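Local coordinates for protein AT-less polyketide synthase (Streptomyces platensis subsp. rosaceus, PDB 4QYR) that probably catalyses, as the ketosynthase domain of a modular polyketide synthase, the decarboxylative carbon-carbon bond formation that extends the growing chain in isomigrastatin biosynthesis, at residues F27-I38 / S346-A354; R373-L384 / V396-E404. All coordinates share one frame; numbering follows the deposited sequence. Where two conformers were deposited one is given.

Interaction 1: F27-I38 / S346-A354; sequences FWQQLRAGEDLI and SVKTNIGHA
The Asn-Ile-Gly-His sequence of the ketosynthase fold, Asn-350 to His-353, is held through Asn-350 to the loop that follows helix 24-33, and it illustrates how one asparagine can fasten two chain segments with both its side chain and its backbone. Its ND2 gives a nearly straight hydrogen bond (168°) to Glu-35 O at 3.1 Å; the acceptor lies in the plane of the Asn-350 amide, while the donor is tilted from the plane of the Glu-35 carbonyl. Two residues further on, Leu-37 N donates to Asn-350 O at 2.9 Å. With CG anti to its carbonyl carbon (chi1 -65°), the amide also lies against Leu-31, whose CD2 comes within 3.4 Å of Asn-350 CG. Helix 24-33 ends just before this loop in a Schellman motif at Gly-34, where Glu-35 N bonds back to Gln-30 O.

In ketosynthases of this family the histidine closing this sequence is one of the two active-site histidines, a role His-353 probably has here. Apolar side chains pack next to these bonds. Val-347 CG2 meets Phe-27 CZ and Leu-31 CD2, each at 3.7 Å, and Ile-351 CG2 approaches the edge of the Phe-27 ring in its plane, 3.9 Å from CE1. With CG anti to its backbone N (chi1 -173°), Phe-27 brings the end of its ring to these methyls, and Leu-31 CD1 lies over one face of the ring. Leu-37 CD1 touches Ile-351 CG2 at 3.8 Å, crossing it obliquely. Beyond it, Ile-38 CD1 rests 3.7 Å from Gly-352 N, where the short helix 348-351 gives way to positive phi. The carboxylate of Asp-36 turns to a different partner, with OD2 in a salt bridge to Arg-223.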
loop_
_atom_site.group_PDB
_atom_site.type_symbol
_atom_site.label_atom_id
_atom_site.label_comp_id
_atom_site.label_asym_id
_atom_site.label_seq_id
_atom_site.Cartn_x
_atom_site.Cartn_y
_atom_site.Cartn_z
ATOM N N PHE A 27 -15.205 -11.209 22.166
ATOM C CA PHE A 27 -15.337 -9.803 21.788
ATOM C C PHE A 27 -16.782 -9.333 21.866
ATOM O O PHE A 27 -17.090 -8.383 22.589
ATOM C CB PHE A 27 -14.789 -9.621 20.379
ATOM C CG PHE A 27 -14.695 -8.189 19.908
ATOM C CD1 PHE A 27 -14.057 -7.221 20.667
ATOM C CD2 PHE A 27 -15.162 -7.836 18.649
ATOM C CE1 PHE A 27 -13.927 -5.911 20.195
ATOM C CE2 PHE A 27 -15.037 -6.538 18.179
ATOM C CZ PHE A 27 -14.412 -5.576 18.959
ATOM N N TRP A 28 -17.675 -10.027 21.154
ATOM C CA TRP A 28 -19.068 -9.602 21.089
ATOM C C TRP A 28 -19.707 -9.589 22.460
ATOM O O TRP A 28 -20.424 -8.648 22.811
ATOM C CB TRP A 28 -19.893 -10.486 20.177
ATOM C CG TRP A 28 -21.345 -10.223 20.388
ATOM C CD1 TRP A 28 -22.239 -11.028 21.015
ATOM C CD2 TRP A 28 -22.056 -9.041 20.024
ATOM N NE1 TRP A 28 -23.469 -10.436 21.050
ATOM C CE2 TRP A 28 -23.388 -9.211 20.451
ATOM C CE3 TRP A 28 -21.697 -7.848 19.379
ATOM C CZ2 TRP A 28 -24.370 -8.235 20.254
ATOM C CZ3 TRP A 28 -22.679 -6.877 19.173
ATOM C CH2 TRP A 28 -23.999 -7.078 19.610
ATOM N N GLN A 29 -19.444 -10.648 23.222
ATOM C CA GLN A 29 -19.919 -10.772 24.591
ATOM C C GLN A 29 -19.579 -9.535 25.418
ATOM O O GLN A 29 -20.392 -9.048 26.194
ATOM C CB GLN A 29 -19.326 -12.021 25.244
ATOM C CG GLN A 29 -20.008 -13.316 24.837
ATOM C CD GLN A 29 -19.483 -14.525 25.600
ATOM O OE1 GLN A 29 -18.270 -14.703 25.743
ATOM N NE2 GLN A 29 -20.399 -15.362 26.095
ATOM N N GLN A 30 -18.377 -9.015 25.223
ATOM C CA GLN A 30 -17.883 -7.909 26.028
ATOM C C GLN A 30 -18.496 -6.594 25.606
ATOM O O GLN A 30 -18.770 -5.736 26.435
ATOM C CB GLN A 30 -16.363 -7.838 25.945
ATOM C CG GLN A 30 -15.724 -9.086 26.522
ATOM C CD GLN A 30 -14.219 -9.042 26.528
ATOM O OE1 GLN A 30 -13.596 -8.340 25.718
ATOM N NE2 GLN A 30 -13.614 -9.799 27.440
ATOM N N LEU A 31 -18.698 -6.440 24.304
ATOM C CA LEU A 31 -19.308 -5.241 23.754
ATOM C C LEU A 31 -20.737 -5.112 24.259
ATOM O O LEU A 31 -21.199 -4.022 24.610
ATOM C CB LEU A 31 -19.293 -5.293 22.234
ATOM C CG LEU A 31 -17.901 -5.229 21.640
ATOM C CD1 LEU A 31 -17.938 -5.246 20.123
ATOM C CD2 LEU A 31 -17.209 -4.003 22.176
ATOM N N ARG A 32 -21.421 -6.250 24.288
ATOM C CA ARG A 32 -22.813 -6.336 24.687
ATOM C C ARG A 32 -23.009 -5.954 26.156
ATOM O O ARG A 32 -24.029 -5.386 26.524
ATOM C CB ARG A 32 -23.309 -7.756 24.418
ATOM C CG ARG A 32 -24.797 -7.984 24.565
ATOM C CD ARG A 32 -25.103 -9.459 24.358
ATOM N NE ARG A 32 -26.525 -9.746 24.413
ATOM C CZ ARG A 32 -27.228 -9.728 25.535
ATOM N NH1 ARG A 32 -28.522 -10.012 25.514
ATOM N NH2 ARG A 32 -26.624 -9.417 26.677
ATOM N N ALA A 33 -22.011 -6.259 26.979
ATOM C CA ALA A 33 -22.074 -6.039 28.419
ATOM C C ALA A 33 -21.606 -4.649 28.820
ATOM O O ALA A 33 -21.760 -4.248 29.974
ATOM C CB ALA A 33 -21.247 -7.080 29.141
ATOM N N GLY A 34 -21.032 -3.920 27.869
ATOM C CA GLY A 34 -20.507 -2.597 28.137
ATOM C C GLY A 34 -19.246 -2.693 28.965
ATOM O O GLY A 34 -19.015 -1.907 29.886
ATOM N N GLU A 35 -18.427 -3.680 28.628
ATOM C CA GLU A 35 -17.155 -3.891 29.295
ATOM C C GLU A 35 -16.103 -2.900 28.773
ATOM O O GLU A 35 -15.974 -2.686 27.567
ATOM C CB GLU A 35 -16.704 -5.333 29.077
ATOM C CG GLU A 35 -16.178 -6.050 30.305
ATOM C CD GLU A 35 -15.968 -7.536 30.036
ATOM O OE1 GLU A 35 -14.799 -7.978 29.896
ATOM O OE2 GLU A 35 -16.981 -8.266 29.958
ATOM N N ASP A 36 -15.372 -2.278 29.688
ATOM C CA ASP A 36 -14.281 -1.393 29.320
ATOM C C ASP A 36 -12.953 -2.125 29.529
ATOM O O ASP A 36 -12.562 -2.439 30.654
ATOM C CB ASP A 36 -14.351 -0.084 30.120
ATOM C CG ASP A 36 -13.088 0.756 29.989
ATOM O OD1 ASP A 36 -12.909 1.436 28.939
ATOM O OD2 ASP A 36 -12.277 0.739 30.949
ATOM N N LEU A 37 -12.261 -2.387 28.426
ATOM C CA LEU A 37 -11.139 -3.318 28.421
ATOM C C LEU A 37 -9.788 -2.644 28.425
ATOM O O LEU A 37 -8.781 -3.265 28.101
ATOM C CB LEU A 37 -11.242 -4.226 27.205
ATOM C CG LEU A 37 -12.651 -4.786 27.172
ATOM C CD1 LEU A 37 -13.041 -5.209 25.775
ATOM C CD2 LEU A 37 -12.738 -5.924 28.157
ATOM N N ILE A 38 -9.759 -1.369 28.763
ATOM C CA ILE A 38 -8.480 -0.690 28.814
ATOM C C ILE A 38 -7.772 -1.058 30.115
ATOM O O ILE A 38 -8.389 -1.125 31.181
ATOM C CB ILE A 38 -8.646 0.836 28.651
ATOM C CG1 ILE A 38 -8.767 1.177 27.164
ATOM C CG2 ILE A 38 -7.481 1.588 29.237
ATOM C CD1 ILE A 38 -10.184 1.481 26.722
ATOM N N SER A 346 -19.333 3.592 18.537
ATOM C CA SER A 346 -17.891 3.440 18.394
ATOM C C SER A 346 -17.281 2.444 19.373
ATOM O O SER A 346 -17.337 2.627 20.590
ATOM C CB SER A 346 -17.195 4.780 18.570
ATOM O OG SER A 346 -15.810 4.612 18.370
ATOM N N VAL A 347 -16.656 1.414 18.826
ATOM C CA VAL A 347 -16.066 0.365 19.624
ATOM C C VAL A 347 -14.849 0.873 20.405
ATOM O O VAL A 347 -14.474 0.292 21.436
ATOM C CB VAL A 347 -15.670 -0.811 18.736
ATOM C CG1 VAL A 347 -14.408 -0.462 17.935
ATOM C CG2 VAL A 347 -15.513 -2.081 19.569
ATOM N N LYS A 348 -14.255 1.970 19.937
ATOM C CA LYS A 348 -13.151 2.609 20.667
ATOM C C LYS A 348 -13.445 2.950 22.149
ATOM O O LYS A 348 -12.528 3.108 22.941
ATOM C CB LYS A 348 -12.721 3.886 19.955
ATOM C CG LYS A 348 -12.441 3.681 18.515
ATOM C CD LYS A 348 -11.290 4.514 18.053
ATOM C CE LYS A 348 -10.672 3.930 16.777
ATOM N NZ LYS A 348 -11.543 4.063 15.578
ATOM N N THR A 349 -14.710 3.072 22.526
ATOM C CA THR A 349 -15.039 3.357 23.912
ATOM C C THR A 349 -14.872 2.093 24.745
ATOM O O THR A 349 -14.741 2.148 25.973
ATOM C CB THR A 349 -16.462 3.874 24.050
ATOM O OG1 THR A 349 -17.363 2.864 23.593
ATOM C CG2 THR A 349 -16.649 5.112 23.202
ATOM N N ASN A 350 -14.868 0.951 24.059
ATOM C CA ASN A 350 -14.712 -0.334 24.716
ATOM C C ASN A 350 -13.270 -0.780 24.781
ATOM O O ASN A 350 -12.816 -1.293 25.797
ATOM C CB ASN A 350 -15.526 -1.411 23.991
ATOM C CG ASN A 350 -17.017 -1.172 24.056
ATOM O OD1 ASN A 350 -17.612 -0.586 23.139
ATOM N ND2 ASN A 350 -17.641 -1.634 25.144
ATOM N N ILE A 351 -12.561 -0.598 23.676
ATOM C CA ILE A 351 -11.266 -1.237 23.474
ATOM C C ILE A 351 -10.187 -0.241 23.144
ATOM O O ILE A 351 -9.046 -0.614 22.935
ATOM C CB ILE A 351 -11.301 -2.248 22.316
ATOM C CG1 ILE A 351 -11.534 -1.493 20.994
ATOM C CG2 ILE A 351 -12.353 -3.306 22.578
ATOM C CD1 ILE A 351 -11.443 -2.332 19.732
ATOM N N GLY A 352 -10.559 1.022 23.039
ATOM C CA GLY A 352 -9.596 2.061 22.754
ATOM C C GLY A 352 -9.360 2.129 21.279
ATOM O O GLY A 352 -10.091 1.517 20.504
ATOM N N HIS A 353 -8.318 2.860 20.892
ATOM C CA HIS A 353 -8.057 3.132 19.489
ATOM C C HIS A 353 -6.934 2.260 18.912
ATOM O O HIS A 353 -5.745 2.559 19.072
ATOM C CB HIS A 353 -7.726 4.604 19.312
ATOM C CG HIS A 353 -7.377 4.969 17.906
ATOM N ND1 HIS A 353 -6.827 6.186 17.571
ATOM C CD2 HIS A 353 -7.485 4.272 16.751
ATOM C CE1 HIS A 353 -6.616 6.221 16.268
ATOM N NE2 HIS A 353 -7.004 5.070 15.750
ATOM N N ALA A 354 -7.321 1.203 18.202
ATOM C CA ALA A 354 -6.368 0.180 17.793
ATOM C C ALA A 354 -5.596 0.554 16.523
ATOM O O ALA A 354 -4.911 -0.286 15.923
ATOM C CB ALA A 354 -7.085 -1.154 17.606
#

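Interaction 2: R373-L384 / V396-E404; sequences RELPPALHCDRL and VVRELRRWE
Leu-375 and Arg-401 form an antiparallel hydrogen-bonded pair, with both backbone groups of Leu-375 satisfied by the same residue: Leu-375 N donates to Arg-401 O at 2.9 Å, and Arg-401 N returns a bond to Leu-375 O at 3.1 Å. One step outward, past the non-hydrogen-bonded pair of Glu-374 and Arg-402, Trp-403 N donates to Arg-373 O at 2.7 Å from above the carbonyl plane. Beyond Pro-376 and Pro-377, which have no N-H to give, a separate backbone bond joins Ala-378 N to Val-397 O.

Side chains pack at both ends. Leu-375 CD2 sits over one face of the Trp-403 indole in a CH-pi contact, 4.0 Å from the centroid of the six-membered ring, and helix 358-372 also touches that indole. At the far end Arg-398, bent at chi3 (-78°), curls back to place NH1 in front of Cys-381 O at 3.3 Å. The bond is straight (177°) and lies in the planes of both the guanidinium and the carbonyl, while Leu-384 CD2 covers one face of the guanidinium. Arg-401 NH2 forms a salt bridge with Glu-395 OE2; Glu-399 OE2 is a long partner. At the core is a short two-stranded antiparallel ladder, 374-375 with 401-402, continued by loop contacts; it starts from the Schellman motif closing helix 358-372 and lies beside strand 342-345, near the edge of the ketosynthase core sheet.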
loop_
_atom_site.group_PDB
_atom_site.type_symbol
_atom_site.label_atom_id
_atom_site.label_comp_id
_atom_site.label_asym_id
_atom_site.label_seq_id
_atom_site.Cartn_x
_atom_site.Cartn_y
_atom_site.Cartn_z
ATOM N N ARG A 373 -28.494 -9.198 15.991
ATOM C CA ARG A 373 -29.543 -8.192 15.840
ATOM C C ARG A 373 -29.657 -7.290 17.063
ATOM O O ARG A 373 -30.751 -6.977 17.504
ATOM C CB ARG A 373 -30.878 -8.869 15.540
ATOM C CG ARG A 373 -30.933 -9.468 14.149
ATOM C CD ARG A 373 -32.114 -10.398 13.982
ATOM N NE ARG A 373 -32.049 -11.561 14.874
ATOM C CZ ARG A 373 -33.087 -12.038 15.571
ATOM N NH1 ARG A 373 -34.272 -11.432 15.499
ATOM N NH2 ARG A 373 -32.941 -13.105 16.359
ATOM N N GLU A 374 -28.514 -6.886 17.606
ATOM C CA GLU A 374 -28.452 -6.018 18.777
ATOM C C GLU A 374 -27.402 -4.907 18.609
ATOM O O GLU A 374 -26.384 -5.086 17.946
ATOM C CB GLU A 374 -28.129 -6.834 20.029
ATOM C CG GLU A 374 -29.240 -7.740 20.505
ATOM C CD GLU A 374 -28.796 -8.636 21.645
ATOM O OE1 GLU A 374 -27.570 -8.689 21.881
ATOM O OE2 GLU A 374 -29.657 -9.274 22.303
ATOM N N LEU A 375 -27.643 -3.759 19.225
ATOM C CA LEU A 375 -26.657 -2.693 19.267
ATOM C C LEU A 375 -26.178 -2.481 20.706
ATOM O O LEU A 375 -26.989 -2.270 21.609
ATOM C CB LEU A 375 -27.255 -1.407 18.695
ATOM C CG LEU A 375 -27.545 -1.469 17.194
ATOM C CD1 LEU A 375 -28.159 -0.194 16.668
ATOM C CD2 LEU A 375 -26.255 -1.766 16.467
ATOM N N PRO A 376 -24.857 -2.548 20.933
ATOM C CA PRO A 376 -24.296 -2.403 22.282
ATOM C C PRO A 376 -24.145 -0.938 22.732
ATOM O O PRO A 376 -24.072 -0.028 21.916
ATOM C CB PRO A 376 -22.909 -3.073 22.161
ATOM C CG PRO A 376 -22.856 -3.682 20.809
ATOM C CD PRO A 376 -23.811 -2.898 19.963
ATOM N N PRO A 377 -24.065 -0.717 24.044
ATOM C CA PRO A 377 -23.935 0.634 24.600
ATOM C C PRO A 377 -22.617 1.324 24.277
ATOM O O PRO A 377 -21.582 0.671 24.199
ATOM C CB PRO A 377 -24.027 0.389 26.101
ATOM C CG PRO A 377 -23.478 -1.004 26.262
ATOM C CD PRO A 377 -24.031 -1.750 25.097
ATOM N N ALA A 378 -22.662 2.640 24.110
ATOM C CA ALA A 378 -21.444 3.430 24.044
ATOM C C ALA A 378 -21.065 3.782 25.472
ATOM O O ALA A 378 -21.917 3.785 26.361
ATOM C CB ALA A 378 -21.637 4.679 23.194
ATOM N N LEU A 379 -19.791 4.065 25.706
ATOM C CA LEU A 379 -19.319 4.186 27.075
ATOM C C LEU A 379 -18.750 5.558 27.390
ATOM O O LEU A 379 -18.392 6.311 26.482
ATOM C CB LEU A 379 -18.273 3.115 27.351
ATOM C CG LEU A 379 -18.777 1.780 27.893
ATOM C CD1 LEU A 379 -19.875 1.168 27.036
ATOM C CD2 LEU A 379 -17.604 0.836 28.015
ATOM N N HIS A 380 -18.669 5.864 28.685
ATOM C CA HIS A 380 -18.226 7.171 29.190
ATOM C C HIS A 380 -18.994 8.320 28.561
ATOM O O HIS A 380 -18.494 9.429 28.436
ATOM C CB HIS A 380 -16.734 7.375 28.944
ATOM C CG HIS A 380 -15.913 6.152 29.181
ATOM N ND1 HIS A 380 -15.516 5.314 28.159
ATOM C CD2 HIS A 380 -15.417 5.621 30.321
ATOM C CE1 HIS A 380 -14.802 4.323 28.660
ATOM N NE2 HIS A 380 -14.726 4.486 29.971
ATOM N N CYS A 381 -20.223 8.048 28.174
ATOM C CA CYS A 381 -20.924 8.955 27.304
ATOM C C CYS A 381 -22.207 9.436 27.968
ATOM O O CYS A 381 -23.220 9.660 27.307
ATOM C CB CYS A 381 -21.208 8.257 25.975
ATOM S SG CYS A 381 -21.594 9.369 24.653
ATOM N N ASP A 382 -22.156 9.600 29.286
ATOM C CA ASP A 382 -23.341 10.004 30.033
ATOM C C ASP A 382 -23.736 11.437 29.715
ATOM O O ASP A 382 -24.917 11.749 29.601
ATOM C CB ASP A 382 -23.123 9.826 31.542
ATOM C CG ASP A 382 -22.695 8.410 31.908
ATOM O OD1 ASP A 382 -23.355 7.450 31.450
ATOM O OD2 ASP A 382 -21.701 8.254 32.652
ATOM N N ARG A 383 -22.749 12.303 29.554
ATOM C CA ARG A 383 -23.011 13.687 29.186
ATOM C C ARG A 383 -22.530 13.950 27.751
ATOM O O ARG A 383 -21.324 13.968 27.485
ATOM C CB ARG A 383 -22.326 14.622 30.178
ATOM C CG ARG A 383 -22.590 16.083 29.947
ATOM C CD ARG A 383 -23.830 16.516 30.684
ATOM N NE ARG A 383 -23.778 16.172 32.102
ATOM C CZ ARG A 383 -24.144 16.999 33.081
ATOM N NH1 ARG A 383 -24.570 18.224 32.791
ATOM N NH2 ARG A 383 -24.076 16.609 34.353
ATOM N N LEU A 384 -23.464 14.135 26.821
ATOM C CA LEU A 384 -23.108 14.230 25.404
ATOM C C LEU A 384 -22.319 15.493 25.073
ATOM O O LEU A 384 -22.320 16.458 25.837
ATOM C CB LEU A 384 -24.358 14.188 24.523
ATOM C CG LEU A 384 -25.170 12.905 24.330
ATOM C CD1 LEU A 384 -25.951 12.993 23.029
ATOM C CD2 LEU A 384 -24.300 11.666 24.337
ATOM N N VAL A 396 -26.868 8.584 19.599
ATOM C CA VAL A 396 -25.854 7.731 20.187
ATOM C C VAL A 396 -26.532 6.639 20.994
ATOM O O VAL A 396 -27.413 6.920 21.792
ATOM C CB VAL A 396 -24.913 8.501 21.098
ATOM C CG1 VAL A 396 -23.914 7.546 21.731
ATOM C CG2 VAL A 396 -24.218 9.594 20.330
ATOM N N VAL A 397 -26.130 5.391 20.772
ATOM C CA VAL A 397 -26.652 4.253 21.527
ATOM C C VAL A 397 -25.925 4.095 22.841
ATOM O O VAL A 397 -24.795 3.607 22.868
ATOM C CB VAL A 397 -26.503 2.940 20.744
ATOM C CG1 VAL A 397 -27.052 1.762 21.553
ATOM C CG2 VAL A 397 -27.193 3.052 19.401
ATOM N N ARG A 398 -26.558 4.494 23.933
ATOM C CA ARG A 398 -25.909 4.390 25.232
ATOM C C ARG A 398 -26.579 3.286 26.037
ATOM O O ARG A 398 -26.283 3.079 27.215
ATOM C CB ARG A 398 -25.972 5.733 25.954
ATOM C CG ARG A 398 -25.402 6.862 25.130
ATOM C CD ARG A 398 -25.528 8.195 25.839
ATOM N NE ARG A 398 -26.870 8.766 25.758
ATOM C CZ ARG A 398 -27.214 9.932 26.302
ATOM N NH1 ARG A 398 -26.314 10.647 26.956
ATOM N NH2 ARG A 398 -28.452 10.387 26.189
ATOM N N GLU A 399 -27.482 2.575 25.366
ATOM C CA GLU A 399 -28.350 1.591 25.994
ATOM C C GLU A 399 -28.471 0.365 25.094
ATOM O O GLU A 399 -28.901 0.477 23.947
ATOM C CB GLU A 399 -29.745 2.178 26.256
ATOM C CG GLU A 399 -30.530 2.731 25.014
ATOM C CD GLU A 399 -29.960 4.018 24.367
ATOM O OE1 GLU A 399 -28.845 4.444 24.713
ATOM O OE2 GLU A 399 -30.642 4.620 23.502
ATOM N N LEU A 400 -28.088 -0.802 25.595
ATOM C CA LEU A 400 -28.216 -2.036 24.828
ATOM C C LEU A 400 -29.624 -2.226 24.267
ATOM O O LEU A 400 -30.593 -2.361 25.024
ATOM C CB LEU A 400 -27.845 -3.225 25.705
ATOM C CG LEU A 400 -28.096 -4.615 25.117
ATOM C CD1 LEU A 400 -27.266 -4.842 23.871
ATOM C CD2 LEU A 400 -27.804 -5.677 26.153
ATOM N N ARG A 401 -29.747 -2.233 22.945
ATOM C CA ARG A 401 -31.067 -2.305 22.324
ATOM C C ARG A 401 -31.152 -3.356 21.224
ATOM O O ARG A 401 -30.155 -3.709 20.615
ATOM C CB ARG A 401 -31.461 -0.940 21.751
ATOM C CG ARG A 401 -30.926 -0.693 20.360
ATOM C CD ARG A 401 -31.658 0.422 19.636
ATOM N NE ARG A 401 -31.346 1.755 20.154
ATOM C CZ ARG A 401 -31.259 2.839 19.384
ATOM N NH1 ARG A 401 -31.443 2.731 18.067
ATOM N NH2 ARG A 401 -30.968 4.022 19.920
ATOM N N ARG A 402 -32.354 -3.858 20.977
ATOM C CA ARG A 402 -32.589 -4.711 19.824
ATOM C C ARG A 402 -32.363 -3.878 18.579
ATOM O O ARG A 402 -32.703 -2.703 18.550
ATOM C CB ARG A 402 -34.003 -5.300 19.847
ATOM C CG ARG A 402 -34.260 -6.377 18.805
ATOM C CD ARG A 402 -34.885 -7.643 19.420
ATOM N NE ARG A 402 -36.268 -7.449 19.855
ATOM C CZ ARG A 402 -37.017 -8.405 20.405
ATOM N NH1 ARG A 402 -36.507 -9.618 20.583
ATOM N NH2 ARG A 402 -38.273 -8.158 20.774
ATOM N N TRP A 403 -31.758 -4.468 17.563
ATOM C CA TRP A 403 -31.532 -3.757 16.317
ATOM C C TRP A 403 -32.653 -4.088 15.341
ATOM O O TRP A 403 -32.657 -5.147 14.718
ATOM C CB TRP A 403 -30.164 -4.119 15.731
ATOM C CG TRP A 403 -29.772 -3.275 14.567
ATOM C CD1 TRP A 403 -30.511 -2.287 13.992
ATOM C CD2 TRP A 403 -28.540 -3.330 13.835
ATOM N NE1 TRP A 403 -29.824 -1.726 12.945
ATOM C CE2 TRP A 403 -28.611 -2.348 12.825
ATOM C CE3 TRP A 403 -27.383 -4.114 13.932
ATOM C CZ2 TRP A 403 -27.577 -2.131 11.921
ATOM C CZ3 TRP A 403 -26.346 -3.888 13.032
ATOM C CH2 TRP A 403 -26.454 -2.907 12.042
ATOM N N GLU A 404 -33.616 -3.188 15.220
ATOM C CA GLU A 404 -34.737 -3.411 14.324
ATOM C C GLU A 404 -34.365 -2.841 12.955
ATOM O O GLU A 404 -33.624 -1.859 12.882
ATOM C CB GLU A 404 -36.012 -2.770 14.889
ATOM C CG GLU A 404 -37.259 -3.648 14.800
ATOM C CD GLU A 404 -37.254 -4.823 15.776
ATOM O OE1 GLU A 404 -36.976 -4.612 16.977
ATOM O OE2 GLU A 404 -37.519 -5.967 15.337
#

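How the interactions relate
Interactions 1 and 2 have centres 12 Å apart, on the same side of the chain's centre, and follow in series: 27-38 pairs with 346-354, then 373-384 with 396-404. Strand 342-345 of the core sheet leads into the second segment of interaction 1, and its neighbour, edge strand 394-396, runs into the second segment of interaction 2; helix 358-372 lies between the two contacts in sequence. They touch directly. Arg-32 NE forms a 2.9 Å salt bridge with Glu-374 OE1, and Leu-31 O packs against Pro-376 CB. Helix 24-33 thus touches both the Asn-Ile-Gly-His region and the two-stranded ladder beside the core sheet, within one ketosynthase domain.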